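Local atomic coordinates of alpha-glucosidase (Pseudoalteromonas sp. K8, PDB entry 5HQA), a protein that hydrolyses alpha-glucosidic linkages as a chloride-activated glycoside hydrolase of family 97, with a calcium ion bound at its sugar-binding pocket. Residues Q18-Y23 with N35-F40; T552-S557 with F570-R575; D584-A589 with A655-A660. All coordinates share one frame; numbering follows the deposited sequence.

Contact 1: residues Q18-Y23 with N35-F40; sequences QSTPSY and NSALGF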
loop_
_atom_site.group_PDB
_atom_site.type_symbol
_atom_site.label_atom_id
_atom_site.label_comp_id
_atom_site.label_asym_id
_atom_site.label_seq_id
_atom_site.Cartn_x
_atom_site.Cartn_y
_atom_site.Cartn_z
ATOM N N GLN A 18 24.323 -26.975 -5.480
ATOM C CA GLN A 18 23.225 -27.643 -4.798
ATOM C C GLN A 18 22.395 -28.427 -5.815
ATOM O O GLN A 18 22.644 -28.387 -7.027
ATOM C CB GLN A 18 22.365 -26.623 -4.044
ATOM C CG GLN A 18 23.168 -25.601 -3.238
ATOM C CD GLN A 18 24.112 -26.257 -2.235
ATOM O OE1 GLN A 18 23.701 -27.117 -1.447
ATOM N NE2 GLN A 18 25.385 -25.862 -2.265
ATOM N N SER A 19 21.387 -29.150 -5.312
ATOM C CA SER A 19 20.554 -29.953 -6.201
ATOM C C SER A 19 19.991 -29.093 -7.320
ATOM O O SER A 19 20.019 -29.484 -8.495
ATOM C CB SER A 19 19.432 -30.633 -5.413
ATOM O OG SER A 19 18.830 -29.738 -4.495
ATOM N N THR A 20 19.497 -27.908 -6.978
ATOM C CA THR A 20 19.047 -26.932 -7.952
ATOM C C THR A 20 20.007 -25.748 -7.987
ATOM O O THR A 20 20.920 -25.632 -7.158
ATOM C CB THR A 20 17.600 -26.444 -7.652
ATOM O OG1 THR A 20 17.568 -25.508 -6.566
ATOM C CG2 THR A 20 16.645 -27.612 -7.342
ATOM N N PRO A 21 19.870 -24.884 -8.985
ATOM C CA PRO A 21 20.384 -23.521 -8.854
ATOM C C PRO A 21 19.939 -22.919 -7.525
ATOM O O PRO A 21 18.871 -23.242 -7.005
ATOM C CB PRO A 21 19.733 -22.799 -10.035
ATOM C CG PRO A 21 19.602 -23.868 -11.072
ATOM C CD PRO A 21 19.425 -25.181 -10.359
ATOM N N SER A 22 20.764 -22.042 -6.965
ATOM C CA SER A 22 20.431 -21.468 -5.670
ATOM C C SER A 22 21.162 -20.143 -5.515
ATOM O O SER A 22 22.092 -19.833 -6.265
ATOM C CB SER A 22 20.790 -22.435 -4.525
ATOM O OG SER A 22 22.194 -22.663 -4.488
ATOM N N TYR A 23 20.724 -19.358 -4.531
ATOM C CA TYR A 23 21.403 -18.116 -4.201
ATOM C C TYR A 23 21.486 -17.995 -2.684
ATOM O O TYR A 23 20.728 -18.628 -1.945
ATOM C CB TYR A 23 20.688 -16.888 -4.811
ATOM C CG TYR A 23 19.416 -16.544 -4.081
ATOM C CD1 TYR A 23 18.242 -17.249 -4.325
ATOM C CD2 TYR A 23 19.397 -15.543 -3.119
ATOM C CE1 TYR A 23 17.074 -16.957 -3.631
ATOM C CE2 TYR A 23 18.242 -15.245 -2.422
ATOM C CZ TYR A 23 17.086 -15.951 -2.684
ATOM O OH TYR A 23 15.946 -15.649 -1.983
ATOM N N ASN A 35 21.615 -20.735 1.436
ATOM C CA ASN A 35 21.304 -21.347 0.144
ATOM C C ASN A 35 19.800 -21.478 -0.041
ATOM O O ASN A 35 19.120 -22.130 0.759
ATOM C CB ASN A 35 21.942 -22.735 0.033
ATOM C CG ASN A 35 23.443 -22.692 0.020
ATOM O OD1 ASN A 35 24.048 -21.775 -0.535
ATOM N ND2 ASN A 35 24.061 -23.696 0.635
ATOM N N SER A 36 19.285 -20.861 -1.102
ATOM C CA SER A 36 17.854 -20.789 -1.369
ATOM C C SER A 36 17.598 -21.233 -2.800
ATOM O O SER A 36 18.222 -20.710 -3.726
ATOM C CB SER A 36 17.342 -19.362 -1.156
ATOM O OG SER A 36 17.560 -18.936 0.180
ATOM N N ALA A 37 16.672 -22.178 -2.980
ATOM C CA ALA A 37 16.447 -22.818 -4.271
ATOM C C ALA A 37 15.792 -21.867 -5.281
ATOM O O ALA A 37 15.136 -20.883 -4.925
ATOM C CB ALA A 37 15.572 -24.062 -4.100
ATOM N N LEU A 38 15.971 -22.201 -6.567
ATOM C CA LEU A 38 15.367 -21.512 -7.700
ATOM C C LEU A 38 14.789 -22.548 -8.654
ATOM O O LEU A 38 15.356 -23.636 -8.804
ATOM C CB LEU A 38 16.404 -20.669 -8.454
ATOM C CG LEU A 38 17.119 -19.616 -7.607
ATOM C CD1 LEU A 38 18.347 -19.093 -8.340
ATOM C CD2 LEU A 38 16.171 -18.484 -7.263
ATOM N N GLY A 39 13.673 -22.223 -9.308
ATOM C CA GLY A 39 13.146 -23.100 -10.339
ATOM C C GLY A 39 11.626 -23.100 -10.404
ATOM O O GLY A 39 10.959 -22.279 -9.776
ATOM N N PHE A 40 11.100 -24.045 -11.197
ATOM C CA PHE A 40 9.670 -24.169 -11.476
ATOM C C PHE A 40 9.265 -25.631 -11.602
ATOM O O PHE A 40 10.037 -26.467 -12.082
ATOM C CB PHE A 40 9.248 -23.508 -12.801
ATOM C CG PHE A 40 9.519 -22.040 -12.877
ATOM C CD1 PHE A 40 8.645 -21.129 -12.305
ATOM C CD2 PHE A 40 10.629 -21.568 -13.553
ATOM C CE1 PHE A 40 8.894 -19.758 -12.390
ATOM C CE2 PHE A 40 10.887 -20.197 -13.640
ATOM C CZ PHE A 40 10.020 -19.296 -13.058
HETATM O O HOH W 1 23.347 -21.022 -2.712
#

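Contact 2: residues T552-S557 with F570-R575; sequences TDWQQS and FARKER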
loop_
_atom_site.group_PDB
_atom_site.type_symbol
_atom_site.label_atom_id
_atom_site.label_comp_id
_atom_site.label_asym_id
_atom_site.label_seq_id
_atom_site.Cartn_x
_atom_site.Cartn_y
_atom_site.Cartn_z
ATOM N N THR A 552 -0.387 16.476 0.371
ATOM C CA THR A 552 -0.382 15.034 0.152
ATOM C C THR A 552 0.644 14.635 -0.907
ATOM O O THR A 552 0.642 13.484 -1.365
ATOM C CB THR A 552 -1.767 14.520 -0.269
ATOM O OG1 THR A 552 -2.055 14.963 -1.601
ATOM C CG2 THR A 552 -2.858 15.032 0.671
ATOM N N ASP A 553 1.508 15.555 -1.307
ATOM C CA ASP A 553 2.458 15.323 -2.385
ATOM C C ASP A 553 3.775 15.950 -1.958
ATOM O O ASP A 553 3.802 17.105 -1.523
ATOM C CB ASP A 553 1.936 15.932 -3.691
ATOM C CG ASP A 553 2.716 15.471 -4.906
ATOM O OD1 ASP A 553 2.782 16.251 -5.880
ATOM O OD2 ASP A 553 3.254 14.338 -4.891
ATOM N N TRP A 554 4.860 15.191 -2.058
ATOM C CA TRP A 554 6.073 15.526 -1.337
ATOM C C TRP A 554 7.260 15.503 -2.278
ATOM O O TRP A 554 7.390 14.591 -3.100
ATOM C CB TRP A 554 6.309 14.530 -0.195
ATOM C CG TRP A 554 5.101 14.334 0.679
ATOM C CD1 TRP A 554 4.196 13.304 0.624
ATOM C CD2 TRP A 554 4.668 15.191 1.740
ATOM N NE1 TRP A 554 3.226 13.472 1.586
ATOM C CE2 TRP A 554 3.492 14.625 2.283
ATOM C CE3 TRP A 554 5.153 16.394 2.275
ATOM C CZ2 TRP A 554 2.802 15.212 3.347
ATOM C CZ3 TRP A 554 4.469 16.975 3.340
ATOM C CH2 TRP A 554 3.304 16.381 3.861
ATOM N N GLN A 555 8.132 16.508 -2.172
ATOM C CA GLN A 555 9.360 16.411 -2.950
ATOM C C GLN A 555 10.420 15.566 -2.257
ATOM O O GLN A 555 11.309 15.043 -2.939
ATOM C CB GLN A 555 9.924 17.795 -3.284
ATOM C CG GLN A 555 10.065 18.751 -2.136
ATOM C CD GLN A 555 10.791 20.014 -2.573
ATOM O OE1 GLN A 555 11.853 19.933 -3.191
ATOM N NE2 GLN A 555 10.213 21.179 -2.282
ATOM N N GLN A 556 10.339 15.399 -0.937
ATOM C CA GLN A 556 11.247 14.502 -0.229
ATOM C C GLN A 556 10.551 13.950 1.009
ATOM O O GLN A 556 9.674 14.598 1.583
ATOM C CB GLN A 556 12.560 15.206 0.160
ATOM C CG GLN A 556 13.665 14.261 0.670
ATOM C CD GLN A 556 13.922 13.061 -0.260
ATOM O OE1 GLN A 556 13.267 12.020 -0.150
ATOM N NE2 GLN A 556 14.871 13.216 -1.187
ATOM N N SER A 557 10.926 12.731 1.394
ATOM C CA SER A 557 10.429 12.086 2.604
ATOM C C SER A 557 11.600 11.401 3.296
ATOM O O SER A 557 12.499 10.876 2.625
ATOM C CB SER A 557 9.342 11.038 2.303
ATOM O OG SER A 557 8.162 11.627 1.792
ATOM N N PHE A 570 8.301 10.592 10.805
ATOM C CA PHE A 570 8.504 10.972 9.411
ATOM C C PHE A 570 8.664 12.478 9.314
ATOM O O PHE A 570 7.951 13.223 9.989
ATOM C CB PHE A 570 7.311 10.568 8.541
ATOM C CG PHE A 570 7.568 9.407 7.624
ATOM C CD1 PHE A 570 8.297 9.578 6.456
ATOM C CD2 PHE A 570 7.027 8.160 7.898
ATOM C CE1 PHE A 570 8.515 8.506 5.585
ATOM C CE2 PHE A 570 7.233 7.091 7.035
ATOM C CZ PHE A 570 7.972 7.271 5.878
ATOM N N ALA A 571 9.601 12.923 8.477
ATOM C CA ALA A 571 9.668 14.306 8.022
ATOM C C ALA A 571 9.544 14.316 6.501
ATOM O O ALA A 571 10.188 13.508 5.819
ATOM C CB ALA A 571 10.974 14.972 8.465
ATOM N N ARG A 572 8.703 15.207 5.969
ATOM C CA ARG A 572 8.502 15.289 4.526
ATOM C C ARG A 572 8.442 16.747 4.090
ATOM O O ARG A 572 7.880 17.593 4.795
ATOM C CB ARG A 572 7.216 14.569 4.081
ATOM C CG ARG A 572 7.058 13.147 4.589
ATOM C CD ARG A 572 5.795 12.528 4.014
ATOM N NE ARG A 572 5.378 11.305 4.701
ATOM C CZ ARG A 572 5.558 10.072 4.233
ATOM N NH1 ARG A 572 6.173 9.878 3.068
ATOM N NH2 ARG A 572 5.114 9.025 4.927
ATOM N N LYS A 573 9.009 17.033 2.924
ATOM C CA LYS A 573 9.016 18.380 2.367
ATOM C C LYS A 573 7.995 18.454 1.241
ATOM O O LYS A 573 8.003 17.610 0.341
ATOM C CB LYS A 573 10.406 18.758 1.844
ATOM C CG LYS A 573 10.562 20.254 1.613
ATOM C CD LYS A 573 11.942 20.604 1.033
ATOM C CE LYS A 573 12.100 22.118 0.916
ATOM N NZ LYS A 573 13.420 22.507 0.344
ATOM N N GLU A 574 7.126 19.463 1.289
ATOM C CA GLU A 574 6.025 19.525 0.341
ATOM C C GLU A 574 6.542 19.738 -1.074
ATOM O O GLU A 574 7.536 20.434 -1.295
ATOM C CB GLU A 574 5.064 20.650 0.713
ATOM C CG GLU A 574 5.655 22.011 0.519
ATOM C CD GLU A 574 4.784 23.107 1.086
ATOM O OE1 GLU A 574 3.748 22.776 1.709
ATOM O OE2 GLU A 574 5.146 24.289 0.917
ATOM N N ARG A 575 5.869 19.119 -2.037
ATOM C CA ARG A 575 6.177 19.379 -3.434
ATOM C C ARG A 575 5.534 20.690 -3.868
ATOM O O ARG A 575 4.401 20.998 -3.485
ATOM C CB ARG A 575 5.678 18.235 -4.315
ATOM C CG ARG A 575 5.928 18.471 -5.802
ATOM C CD ARG A 575 6.620 17.284 -6.397
ATOM N NE ARG A 575 6.789 17.363 -7.844
ATOM C CZ ARG A 575 6.838 16.289 -8.624
ATOM N NH1 ARG A 575 6.710 15.087 -8.083
ATOM N NH2 ARG A 575 6.997 16.414 -9.933
HETATM O O HOH W 2 6.066 14.278 -5.381
HETATM O O HOH W 3 2.302 19.473 -2.508
HETATM O O HOH W 4 13.559 21.718 -2.341
#

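Contact 3: residues D584-A589 with A655-A660; sequences DWYLGA and AIRFKA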
loop_
_atom_site.group_PDB
_atom_site.type_symbol
_atom_site.label_atom_id
_atom_site.label_comp_id
_atom_site.label_asym_id
_atom_site.label_seq_id
_atom_site.Cartn_x
_atom_site.Cartn_y
_atom_site.Cartn_z
ATOM N N ASP A 584 7.671 24.414 2.713
ATOM C CA ASP A 584 7.346 23.929 4.051
ATOM C C ASP A 584 7.730 22.463 4.232
ATOM O O ASP A 584 7.608 21.648 3.309
ATOM C CB ASP A 584 5.855 24.090 4.342
ATOM C CG ASP A 584 5.449 25.527 4.532
ATOM O OD1 ASP A 584 4.261 25.753 4.850
ATOM O OD2 ASP A 584 6.312 26.425 4.370
ATOM N N TRP A 585 8.185 22.138 5.440
ATOM C CA TRP A 585 8.373 20.769 5.899
ATOM C C TRP A 585 7.249 20.393 6.852
ATOM O O TRP A 585 6.631 21.248 7.489
ATOM C CB TRP A 585 9.711 20.599 6.619
ATOM C CG TRP A 585 10.910 20.515 5.729
ATOM C CD1 TRP A 585 11.638 21.556 5.219
ATOM C CD2 TRP A 585 11.547 19.318 5.278
ATOM N NE1 TRP A 585 12.687 21.076 4.466
ATOM C CE2 TRP A 585 12.652 19.705 4.487
ATOM C CE3 TRP A 585 11.289 17.952 5.464
ATOM C CZ2 TRP A 585 13.494 18.777 3.878
ATOM C CZ3 TRP A 585 12.125 17.029 4.851
ATOM C CH2 TRP A 585 13.215 17.450 4.069
ATOM N N TYR A 586 7.000 19.091 6.952
ATOM C CA TYR A 586 6.000 18.555 7.861
ATOM C C TYR A 586 6.589 17.370 8.604
ATOM O O TYR A 586 7.448 16.663 8.077
ATOM C CB TYR A 586 4.743 18.126 7.106
ATOM C CG TYR A 586 3.898 19.300 6.682
ATOM C CD1 TYR A 586 4.254 20.080 5.582
ATOM C CD2 TYR A 586 2.756 19.640 7.395
ATOM C CE1 TYR A 586 3.486 21.175 5.207
ATOM C CE2 TYR A 586 1.980 20.719 7.025
ATOM C CZ TYR A 586 2.349 21.482 5.936
ATOM O OH TYR A 586 1.569 22.550 5.575
ATOM N N LEU A 587 6.130 17.153 9.833
ATOM C CA LEU A 587 6.571 16.003 10.603
ATOM C C LEU A 587 5.362 15.307 11.210
ATOM O O LEU A 587 4.411 15.962 11.653
ATOM C CB LEU A 587 7.565 16.419 11.708
ATOM C CG LEU A 587 8.094 15.318 12.634
ATOM C CD1 LEU A 587 9.518 15.625 13.068
ATOM C CD2 LEU A 587 7.188 15.132 13.856
ATOM N N GLY A 588 5.400 13.981 11.233
ATOM C CA GLY A 588 4.411 13.231 11.978
ATOM C C GLY A 588 5.100 12.135 12.765
ATOM O O GLY A 588 6.046 11.509 12.271
ATOM N N ALA A 589 4.659 11.908 13.999
ATOM C CA ALA A 589 5.187 10.824 14.818
ATOM C C ALA A 589 4.026 10.139 15.525
ATOM O O ALA A 589 3.075 10.804 15.938
ATOM C CB ALA A 589 6.206 11.341 15.843
ATOM N N ALA A 655 2.011 16.153 15.298
ATOM C CA ALA A 655 2.022 16.635 13.927
ATOM C C ALA A 655 2.576 18.048 13.930
ATOM O O ALA A 655 2.205 18.861 14.786
ATOM C CB ALA A 655 0.611 16.624 13.325
ATOM N N ILE A 656 3.470 18.349 12.987
ATOM C CA ILE A 656 4.112 19.659 12.944
ATOM C C ILE A 656 4.109 20.185 11.521
ATOM O O ILE A 656 4.472 19.463 10.586
ATOM C CB ILE A 656 5.556 19.614 13.469
ATOM C CG1 ILE A 656 5.600 18.995 14.863
ATOM C CG2 ILE A 656 6.162 21.028 13.475
ATOM C CD1 ILE A 656 6.990 18.897 15.407
ATOM N N ARG A 657 3.726 21.446 11.360
ATOM C CA ARG A 657 3.983 22.188 10.134
ATOM C C ARG A 657 5.163 23.121 10.384
ATOM O O ARG A 657 5.111 23.960 11.287
ATOM C CB ARG A 657 2.757 22.991 9.695
ATOM C CG ARG A 657 3.064 23.917 8.538
ATOM C CD ARG A 657 1.870 24.743 8.114
ATOM N NE ARG A 657 2.265 25.613 7.007
ATOM C CZ ARG A 657 1.511 26.588 6.510
ATOM N NH1 ARG A 657 0.310 26.825 7.026
ATOM N NH2 ARG A 657 1.961 27.326 5.502
ATOM N N PHE A 658 6.232 22.958 9.609
ATOM C CA PHE A 658 7.371 23.871 9.653
ATOM C C PHE A 658 7.157 24.886 8.541
ATOM O O PHE A 658 7.470 24.624 7.376
ATOM C CB PHE A 658 8.689 23.124 9.485
ATOM C CG PHE A 658 8.987 22.180 10.603
ATOM C CD1 PHE A 658 9.591 22.638 11.766
ATOM C CD2 PHE A 658 8.665 20.835 10.495
ATOM C CE1 PHE A 658 9.871 21.767 12.807
ATOM C CE2 PHE A 658 8.936 19.953 11.533
ATOM C CZ PHE A 658 9.540 20.420 12.690
ATOM N N LYS A 659 6.609 26.042 8.899
ATOM C CA LYS A 659 6.275 27.058 7.908
ATOM C C LYS A 659 7.521 27.883 7.605
ATOM O O LYS A 659 8.035 28.582 8.484
ATOM C CB LYS A 659 5.139 27.932 8.422
ATOM C CG LYS A 659 4.745 29.053 7.498
ATOM C CD LYS A 659 3.708 29.922 8.201
ATOM C CE LYS A 659 2.978 30.812 7.224
ATOM N NZ LYS A 659 1.889 31.550 7.920
ATOM N N ALA A 660 8.010 27.800 6.366
ATOM C CA ALA A 660 9.144 28.620 5.957
ATOM C C ALA A 660 8.757 30.085 6.031
ATOM O O ALA A 660 7.669 30.468 5.592
ATOM C CB ALA A 660 9.586 28.264 4.538
HETATM O O HOH W 5 5.898 29.002 3.773
#

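Contact 1: residues Q18-Y23 with N35-F40
Ser22 and Tyr23 pair antiparallel with Ala37 and Ser36, the first couple being non-hydrogen-bonded with CA atoms 4.4 Å apart and the second hydrogen-bonded. In that second pair Tyr23 N gives its hydrogen to Ser36 O, and Ser36 N returns a bond of 2.8 Å to Tyr23 O. Beyond the Ser22-Ala37 pair only a weak bond, bent to 134°, runs from Leu38 N to Pro21 O. In one of the two conformers of Thr20, a chi1 of 77° places the hydroxyl near Pro21 O, which accepts from Thr20 OG1 at 2.7 Å. On the buried face, Ser36 CB sits over one face of the Tyr23 ring as a CH-pi contact, 3.9 Å from the ring centroid, while Leu38 CD2 meets Tyr23 CD1 obliquely at 3.8 Å. Phe110 of the neighbouring sheet meets the same ring, and the phenol OH is hydrogen-bonded to Glu131 O; Ser36 OG turns to Asn34 O and Ala133 N. The side carrying Ser22 and Ala37 is the more polar. There the amides of Gln18 and Asn35 stack with planes 19° apart, Gln18 CD lying 3.8 Å from Asn35 ND2. Together the two segments form the open end of the beta hairpin of strands 22-27 and 30-42 in the N-terminal family region, whose inner side packs on strands 95-104 and 107-114. The chemistry thus differs between the two sides: aromatic and aliphatic groups anchor the hairpin on the protein interior, where backbone partners satisfy the buried hydroxyls of Tyr23 and Ser36, whereas the amides of Gln18 and Asn35 stack where both residues are exposed.

Contact 2: residues T552-S557 with F570-R575
Arg572 lies across Trp554 at about a right angle, its extended aliphatic chain pressed on one face of the indole. Arg572 CD stands over the five-membered ring, 3.5 Å from its centroid and 8° off the normal, and Arg572 CB lies 3.3 Å from Trp554 CE3. Beyond the indole the guanidinium reaches Ser557, giving an NH1 hydrogen to OG at 2.9 Å, with the oxygen tilted 21° from the guanidinium plane. Its NH2 lies above the centre of the Phe570 ring, in the same strand. Arg572 NE is held by Val521 O and Ser557 OG by Glu72 O, so this buried polar end is tied to segments distant in sequence, Glu72 belonging to the N-terminal family region. The backbones belong to the antiparallel hairpin of strands 554-563 and 567-574, at the edge of the C-terminal sheet, and a classic beta bulge interrupts them: Gln555 and Gln556 both face Lys573. Lys573 O accepts from Gln555 N at 2.7 Å and only weakly from Gln556 N. At this corner, in one of its two conformers, Gln555 runs its extended side chain over Glu574, and its NE2 donates to Glu574 O at 2.9 Å, the oxygen close to the amide plane. Lys573 NZ is salt-bridged to Asp606. Arg575 packs its CB and CG against Asp553 OD1, while its backbone N makes a nearly straight bond (174°) of 2.9 Å to Asp553 O. No salt bridge forms with Asp553; Arg575 NH1 bonds to Gln68 O, and Asp553 OD2 to Gly71 N.

Contact 3: residues D584-A589 with A655-A660
With chi1 at 172° and every further torsion to NE extended, the chain of Arg657 runs alongside the ring of Tyr586, whose own chi1 of -76° lays it beside its cross-strand partner. The two point the same way, ring and guanidinium planes 9° apart; Tyr586 CE2 touches Arg657 CB. Tyr586 OH lies 3.4 Å from Arg657 CD. This course delivers the guanidinium to Asp584, which it grips side-on in a salt bridge: NE and NH2 both donate to the single oxygen OD1, each at 2.9 Å, with OD1 near the guanidinium plane. The second oxygen, OD2, is met from above the carboxylate plane by Ala660 N at 3.0 Å and receives a water that also donates to Ala660 O. On the other face of the sheet Phe658 turns its ring edge to Leu587, CE2 lying 3.8 Å from Leu587 CB, and its CB packs on Trp585 CB. Leu587 and Ile656 run side by side there, touching through CD2 and CD1. Phe611 and Ala613 of strand 611-618 pack against Phe658, extending this apolar layer. The antiparallel ladder between the strands pairs Trp585 with Phe658 and Leu587 with Ile656 through two hydrogen bonds each, Phe658 N to Trp585 O measuring 2.8 Å, and joins two central strands of the C-terminal beta domain. Asp549 takes the remaining end of Arg657, NH1, in a second salt bridge. Flanked by two carboxylates, the guanidinium should stay positively charged, and the several donors around Asp584 would likewise stabilise its carboxylate as an anion where the last strand ends.

Contacts 2 and 3 are successive parts of one antiparallel sheet in the C-terminal family region, their centres 9 Å apart. Strands 567-574 and 585-591 lie next to each other in it, and probable backbone hydrogen bonds from Tyr586 N to Arg572 O and from Phe570 N to Gly588 O join the two contacts directly. Contact 1 stands apart in the N-terminal region, its centre about 41 Å from that of contact 2 and about 48 Å from that of contact 3. None of the three includes residues of the calcium site (Glu154, Glu437, Glu455, Glu461) or the magnesium site, and the glycan pocket, whose residues lie between positions 151 and 467, draws on no contact segment.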